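Local coordinates for protein neck and C-terminal motor domain of Kar3 (Candida glabrata, PDB 4GKR) that probably hydrolyses ATP to drive movement along microtubules as a mitotic kinesin-14 motor, and here holds ADP with magnesium, at residues V155-I160 with C208-R213; I247-K252 with G262-V267. All blocks are in the same frame, centred on the assembly; numbering follows the deposited sequence.

Interaction 1. Residues V155-I160 with C208-R213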
loop_
_atom_site.group_PDB
_atom_site.type_symbol
_atom_site.label_atom_id
_atom_site.label_comp_id
_atom_site.label_asym_id
_atom_site.label_seq_id
_atom_site.Cartn_x
_atom_site.Cartn_y
_atom_site.Cartn_z
ATOM N N VAL A 155 -4.753 5.584 19.041
ATOM C CA VAL A 155 -4.710 4.882 17.776
ATOM C C VAL A 155 -6.122 4.454 17.429
ATOM O O VAL A 155 -6.751 3.710 18.180
ATOM C CB VAL A 155 -3.836 3.612 17.849
ATOM C CG1 VAL A 155 -3.725 2.962 16.477
ATOM C CG2 VAL A 155 -2.449 3.937 18.346
ATOM N N SER A 156 -6.632 4.922 16.302
ATOM C CA SER A 156 -7.885 4.390 15.794
ATOM C C SER A 156 -7.727 3.952 14.352
ATOM O O SER A 156 -6.767 4.323 13.677
ATOM C CB SER A 156 -9.019 5.400 15.936
ATOM O OG SER A 156 -8.587 6.696 15.579
ATOM N N CYS A 157 -8.655 3.130 13.888
ATOM C CA CYS A 157 -8.604 2.680 12.521
ATOM C C CYS A 157 -9.978 2.493 11.903
ATOM O O CYS A 157 -10.988 2.420 12.596
ATOM C CB CYS A 157 -7.796 1.391 12.419
ATOM S SG CYS A 157 -8.720 -0.064 12.952
ATOM N N GLU A 158 -9.969 2.425 10.581
ATOM C CA GLU A 158 -11.125 2.163 9.765
ATOM C C GLU A 158 -10.664 1.226 8.676
ATOM O O GLU A 158 -9.511 1.275 8.247
ATOM C CB GLU A 158 -11.660 3.457 9.154
ATOM C CG GLU A 158 -12.397 4.341 10.138
ATOM C CD GLU A 158 -11.972 5.805 10.079
ATOM O OE1 GLU A 158 -11.236 6.194 9.133
ATOM O OE2 GLU A 158 -12.380 6.576 10.989
ATOM N N PHE A 159 -11.573 0.373 8.221
ATOM C CA PHE A 159 -11.258 -0.632 7.241
ATOM C C PHE A 159 -12.375 -0.629 6.221
ATOM O O PHE A 159 -13.499 -1.047 6.514
ATOM C CB PHE A 159 -11.107 -1.989 7.920
ATOM C CG PHE A 159 -10.467 -3.043 7.058
ATOM C CD1 PHE A 159 -9.661 -2.702 5.979
ATOM C CD2 PHE A 159 -10.664 -4.381 7.338
ATOM C CE1 PHE A 159 -9.069 -3.669 5.198
ATOM C CE2 PHE A 159 -10.079 -5.358 6.556
ATOM C CZ PHE A 159 -9.281 -5.002 5.479
ATOM N N ILE A 160 -12.078 -0.116 5.029
ATOM C CA ILE A 160 -13.100 -0.005 3.986
ATOM C C ILE A 160 -12.742 -0.758 2.709
ATOM O O ILE A 160 -11.578 -1.121 2.478
ATOM C CB ILE A 160 -13.481 1.463 3.656
ATOM C CG1 ILE A 160 -12.303 2.217 3.029
ATOM C CG2 ILE A 160 -14.020 2.180 4.896
ATOM C CD1 ILE A 160 -12.691 3.542 2.438
ATOM N N CYS A 208 -12.916 1.967 14.887
ATOM C CA CYS A 208 -12.530 1.143 15.990
ATOM C C CYS A 208 -11.308 1.756 16.693
ATOM O O CYS A 208 -10.287 2.023 16.056
ATOM C CB CYS A 208 -12.233 -0.245 15.450
ATOM S SG CYS A 208 -11.378 -1.328 16.599
ATOM N N VAL A 209 -11.437 2.010 17.996
ATOM C CA VAL A 209 -10.325 2.478 18.829
ATOM C C VAL A 209 -9.435 1.294 19.227
ATOM O O VAL A 209 -9.897 0.372 19.902
ATOM C CB VAL A 209 -10.826 3.187 20.106
ATOM C CG1 VAL A 209 -9.680 3.398 21.084
ATOM C CG2 VAL A 209 -11.498 4.512 19.769
ATOM N N LEU A 210 -8.171 1.319 18.806
ATOM C CA LEU A 210 -7.205 0.265 19.164
ATOM C C LEU A 210 -6.599 0.518 20.552
ATOM O O LEU A 210 -5.595 1.221 20.702
ATOM C CB LEU A 210 -6.137 0.106 18.078
ATOM C CG LEU A 210 -6.682 -0.246 16.684
ATOM C CD1 LEU A 210 -5.582 -0.246 15.638
ATOM C CD2 LEU A 210 -7.404 -1.583 16.658
ATOM N N ASP A 211 -7.249 -0.047 21.566
ATOM C CA ASP A 211 -6.933 0.248 22.956
ATOM C C ASP A 211 -5.817 -0.646 23.477
ATOM O O ASP A 211 -5.098 -0.266 24.401
ATOM C CB ASP A 211 -8.183 0.092 23.832
ATOM N N SER A 212 -5.680 -1.828 22.876
ATOM C CA SER A 212 -4.782 -2.861 23.383
ATOM C C SER A 212 -4.343 -3.841 22.295
ATOM O O SER A 212 -4.945 -3.901 21.216
ATOM C CB SER A 212 -5.451 -3.626 24.542
ATOM O OG SER A 212 -6.482 -4.498 24.097
ATOM N N ARG A 213 -3.295 -4.609 22.589
ATOM C CA ARG A 213 -2.867 -5.699 21.709
ATOM C C ARG A 213 -3.941 -6.797 21.628
ATOM O O ARG A 213 -4.095 -7.443 20.592
ATOM C CB ARG A 213 -1.488 -6.244 22.121
ATOM C CG ARG A 213 -0.335 -5.363 21.637
ATOM C CD ARG A 213 1.042 -5.926 21.962
ATOM N NE ARG A 213 2.121 -4.980 21.636
ATOM C CZ ARG A 213 2.568 -4.008 22.444
ATOM N NH1 ARG A 213 2.037 -3.821 23.647
ATOM N NH2 ARG A 213 3.551 -3.207 22.053
#

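Interaction 2. Residues I247-K252 with G262-V267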
loop_
_atom_site.group_PDB
_atom_site.type_symbol
_atom_site.label_atom_id
_atom_site.label_comp_id
_atom_site.label_asym_id
_atom_site.label_seq_id
_atom_site.Cartn_x
_atom_site.Cartn_y
_atom_site.Cartn_z
ATOM N N ILE A 247 -5.218 4.028 9.471
ATOM C CA ILE A 247 -4.847 4.199 10.864
ATOM C C ILE A 247 -4.631 5.684 11.160
ATOM O O ILE A 247 -3.897 6.362 10.464
ATOM C CB ILE A 247 -3.567 3.417 11.177
ATOM C CG1 ILE A 247 -3.702 1.989 10.645
ATOM C CG2 ILE A 247 -3.251 3.476 12.667
ATOM C CD1 ILE A 247 -2.398 1.214 10.587
ATOM N N HIS A 248 -5.296 6.178 12.185
ATOM C CA HIS A 248 -5.111 7.531 12.634
ATOM C C HIS A 248 -4.291 7.479 13.892
ATOM O O HIS A 248 -4.585 6.680 14.809
ATOM C CB HIS A 248 -6.457 8.176 12.920
ATOM C CG HIS A 248 -7.286 8.453 11.689
ATOM N ND1 HIS A 248 -7.459 9.697 11.194
ATOM C CD2 HIS A 248 -8.019 7.601 10.867
ATOM C CE1 HIS A 248 -8.257 9.646 10.111
ATOM N NE2 HIS A 248 -8.597 8.363 9.908
ATOM N N LEU A 249 -3.254 8.324 13.946
ATOM C CA LEU A 249 -2.389 8.455 15.109
ATOM C C LEU A 249 -2.491 9.837 15.686
ATOM O O LEU A 249 -2.107 10.794 15.022
ATOM C CB LEU A 249 -0.936 8.261 14.710
ATOM C CG LEU A 249 -0.369 6.883 14.493
ATOM C CD1 LEU A 249 1.094 6.984 14.893
ATOM C CD2 LEU A 249 -1.110 5.865 15.342
ATOM N N GLU A 250 -2.967 9.957 16.924
ATOM C CA GLU A 250 -3.004 11.255 17.591
ATOM C C GLU A 250 -2.174 11.216 18.876
ATOM O O GLU A 250 -2.398 10.367 19.748
ATOM C CB GLU A 250 -4.446 11.693 17.883
ATOM N N GLY A 251 -1.216 12.136 18.992
ATOM C CA GLY A 251 -0.398 12.234 20.190
ATOM C C GLY A 251 -0.429 13.620 20.788
ATOM O O GLY A 251 -0.435 14.626 20.075
ATOM N N LYS A 252 -0.467 13.653 22.112
ATOM C CA LYS A 252 -0.354 14.870 22.872
ATOM C C LYS A 252 0.721 14.587 23.891
ATOM O O LYS A 252 0.922 13.439 24.290
ATOM C CB LYS A 252 -1.675 15.216 23.579
ATOM N N GLY A 262 -0.831 11.666 12.501
ATOM C CA GLY A 262 -0.323 10.905 11.382
ATOM C C GLY A 262 -1.410 9.978 10.883
ATOM O O GLY A 262 -2.084 9.320 11.671
ATOM N N ILE A 263 -1.603 9.946 9.573
ATOM C CA ILE A 263 -2.433 8.945 8.958
ATOM C C ILE A 263 -1.504 7.988 8.225
ATOM O O ILE A 263 -0.492 8.418 7.665
ATOM C CB ILE A 263 -3.392 9.593 7.958
ATOM C CG1 ILE A 263 -4.202 10.693 8.639
ATOM C CG2 ILE A 263 -4.320 8.552 7.355
ATOM C CD1 ILE A 263 -4.327 11.952 7.799
ATOM N N LEU A 264 -1.831 6.699 8.269
ATOM C CA LEU A 264 -1.209 5.683 7.425
ATOM C C LEU A 264 -2.320 5.041 6.630
ATOM O O LEU A 264 -3.306 4.610 7.205
ATOM C CB LEU A 264 -0.535 4.599 8.250
ATOM C CG LEU A 264 0.598 5.000 9.183
ATOM C CD1 LEU A 264 0.100 5.124 10.611
ATOM C CD2 LEU A 264 1.699 3.964 9.141
ATOM N N ASN A 265 -2.183 4.967 5.316
ATOM C CA ASN A 265 -3.226 4.342 4.522
ATOM C C ASN A 265 -2.629 3.129 3.880
ATOM O O ASN A 265 -1.731 3.271 3.066
ATOM C CB ASN A 265 -3.734 5.285 3.438
ATOM C CG ASN A 265 -4.157 6.617 3.987
ATOM O OD1 ASN A 265 -5.320 6.822 4.318
ATOM N ND2 ASN A 265 -3.209 7.527 4.115
ATOM N N LEU A 266 -3.095 1.942 4.249
ATOM C CA LEU A 266 -2.500 0.738 3.719
ATOM C C LEU A 266 -3.485 0.216 2.742
ATOM O O LEU A 266 -4.583 -0.158 3.122
ATOM C CB LEU A 266 -2.184 -0.259 4.834
ATOM C CG LEU A 266 -1.386 0.449 5.942
ATOM C CD1 LEU A 266 -1.488 -0.244 7.278
ATOM C CD2 LEU A 266 0.068 0.674 5.556
ATOM N N VAL A 267 -3.101 0.229 1.470
ATOM C CA VAL A 267 -4.038 -0.021 0.384
ATOM C C VAL A 267 -3.704 -1.281 -0.421
ATOM O O VAL A 267 -2.583 -1.486 -0.835
ATOM C CB VAL A 267 -4.153 1.221 -0.530
ATOM C CG1 VAL A 267 -5.207 1.014 -1.609
ATOM C CG2 VAL A 267 -4.507 2.455 0.292
#

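Interaction 1. Residues V155-I160 with C208-R213
Strand 152-163 and the short strand 208-209 run antiparallel, Ser156 and Val209 forming a non-hydrogen-bonded pair and Cys157 and Cys208 a hydrogen-bonded one, with Cys157 N to Cys208 O at 2.9 Å and Cys208 N to Cys157 O at 3.0 Å; a third bond joins Leu210 N to Val155 O, 2.9 Å, just past the strand pair. Leu210 carries most of the apolar contact. With its CG anti to the carbonyl carbon (chi1 -59°), its CD1 reaches Val155 CG1 at 3.8 Å and Cys157 SG at 4.1 Å, and the Val155 and Leu210 side chains cross obliquely. Val155 turns CG1 to this leucine and is also packed against Phe140 of helix 131-147, so one valine serves both the neighbouring chain segment and the helix.

The pairing adds a lateral strand to the central mixed sheet of the kinesin motor domain, a P-loop NTPase fold: strand 208-209 lies along one edge of strand 152-163, while the other edge is bonded to strand 242-252. Between the backbone bonds the CA of Ser156 comes to 3.4 Å from Cys208 O, a CA-H...O contact on an oxygen that already accepts from Cys157 N. On the face that bears Cys157 and Cys208, the sulfur of Cys157 lies 4.3 Å from Cys208 CB; helix 213-222 closes over this side, Val219 meeting Cys208 and Val216 meeting Leu210. Ser212, the N-cap of that helix, bonds Thr215 N through OG, and Arg213 forms a salt bridge with Asp144 of helix 131-147.

Interaction 2. Residues I247-K252 with G262-V267
Strands 242-252 and 259-268 form a beta hairpin inside the central sheet of the kinesin motor domain, and residues 247-249 and 262-264 pair within it; the axes of segments 247-252 and 262-267 are 4.8 Å apart at closest, with 164° between their directions. Ile247 with Leu264 and Leu249 with Gly262 are hydrogen-bonded pairs, with His248 and Ile263 as the non-hydrogen-bonded pair between them. Ile247 and Leu264 exchange two bonds, N to O each way, both of 3.0 Å. One hydrogen-bonded pair further along, Leu249 N meets Gly262 O at 2.7 Å, and Gly262 N meets Leu249 O at 3.0 Å. Ile247 O also receives the CA-H of Ile263, its CA 3.3 Å away.

On the face shared by Ile247, Leu249, Leu264 and Leu266 the contact is apolar. Leu264 CD1 lies 4.1 Å from Ile247 CB and 4.3 Å from Leu249 CG, placing one methyl beside both residues of the opposite strand. Farther along, the Ile247 CD1 methyl meets Leu266 CD1 at 3.7 Å on a diagonal between the strands; chi1 of -49° sets Ile247 CG1 beside its own backbone N, and the extended chain carries CD1 to Leu266. Leu249 CB lies beside Gly262 O, the acceptor of its own N-H. Helix 131-147 closes this side, Thr135 and Ile139 on Leu264, Ile131 and Val132 on Leu266. On the other face Ile263 CG1 approaches the His248 ring obliquely. Two reciprocal pairs of backbone bonds thus satisfy the peptide groups of both hydrogen-bonded pairs, while leucine and isoleucine methyls make the helix-facing side apolar and buried.

In the fold
Following the chain from the N terminus, strand 152-163 comes first, and interaction 1 closes a loop of 47 intervening residues that returns at strand 208-209. The chain then passes through helices 213-222 and 232-239 before strand 242-252 opens interaction 2, a hairpin with nine residues between its segments. The two contacts are in series: neither nests within nor crosses the other. They lie about 10 Å apart, centre to centre, and strands 152-163 and 242-252 are neighbours in the sheet. Ser156 O is probably hydrogen-bonded to His248 N, and Val155 packs on Leu249. The sheet thus runs from 208-209 through 152-163 and 242-252 to 259-268, which continues to 108-113.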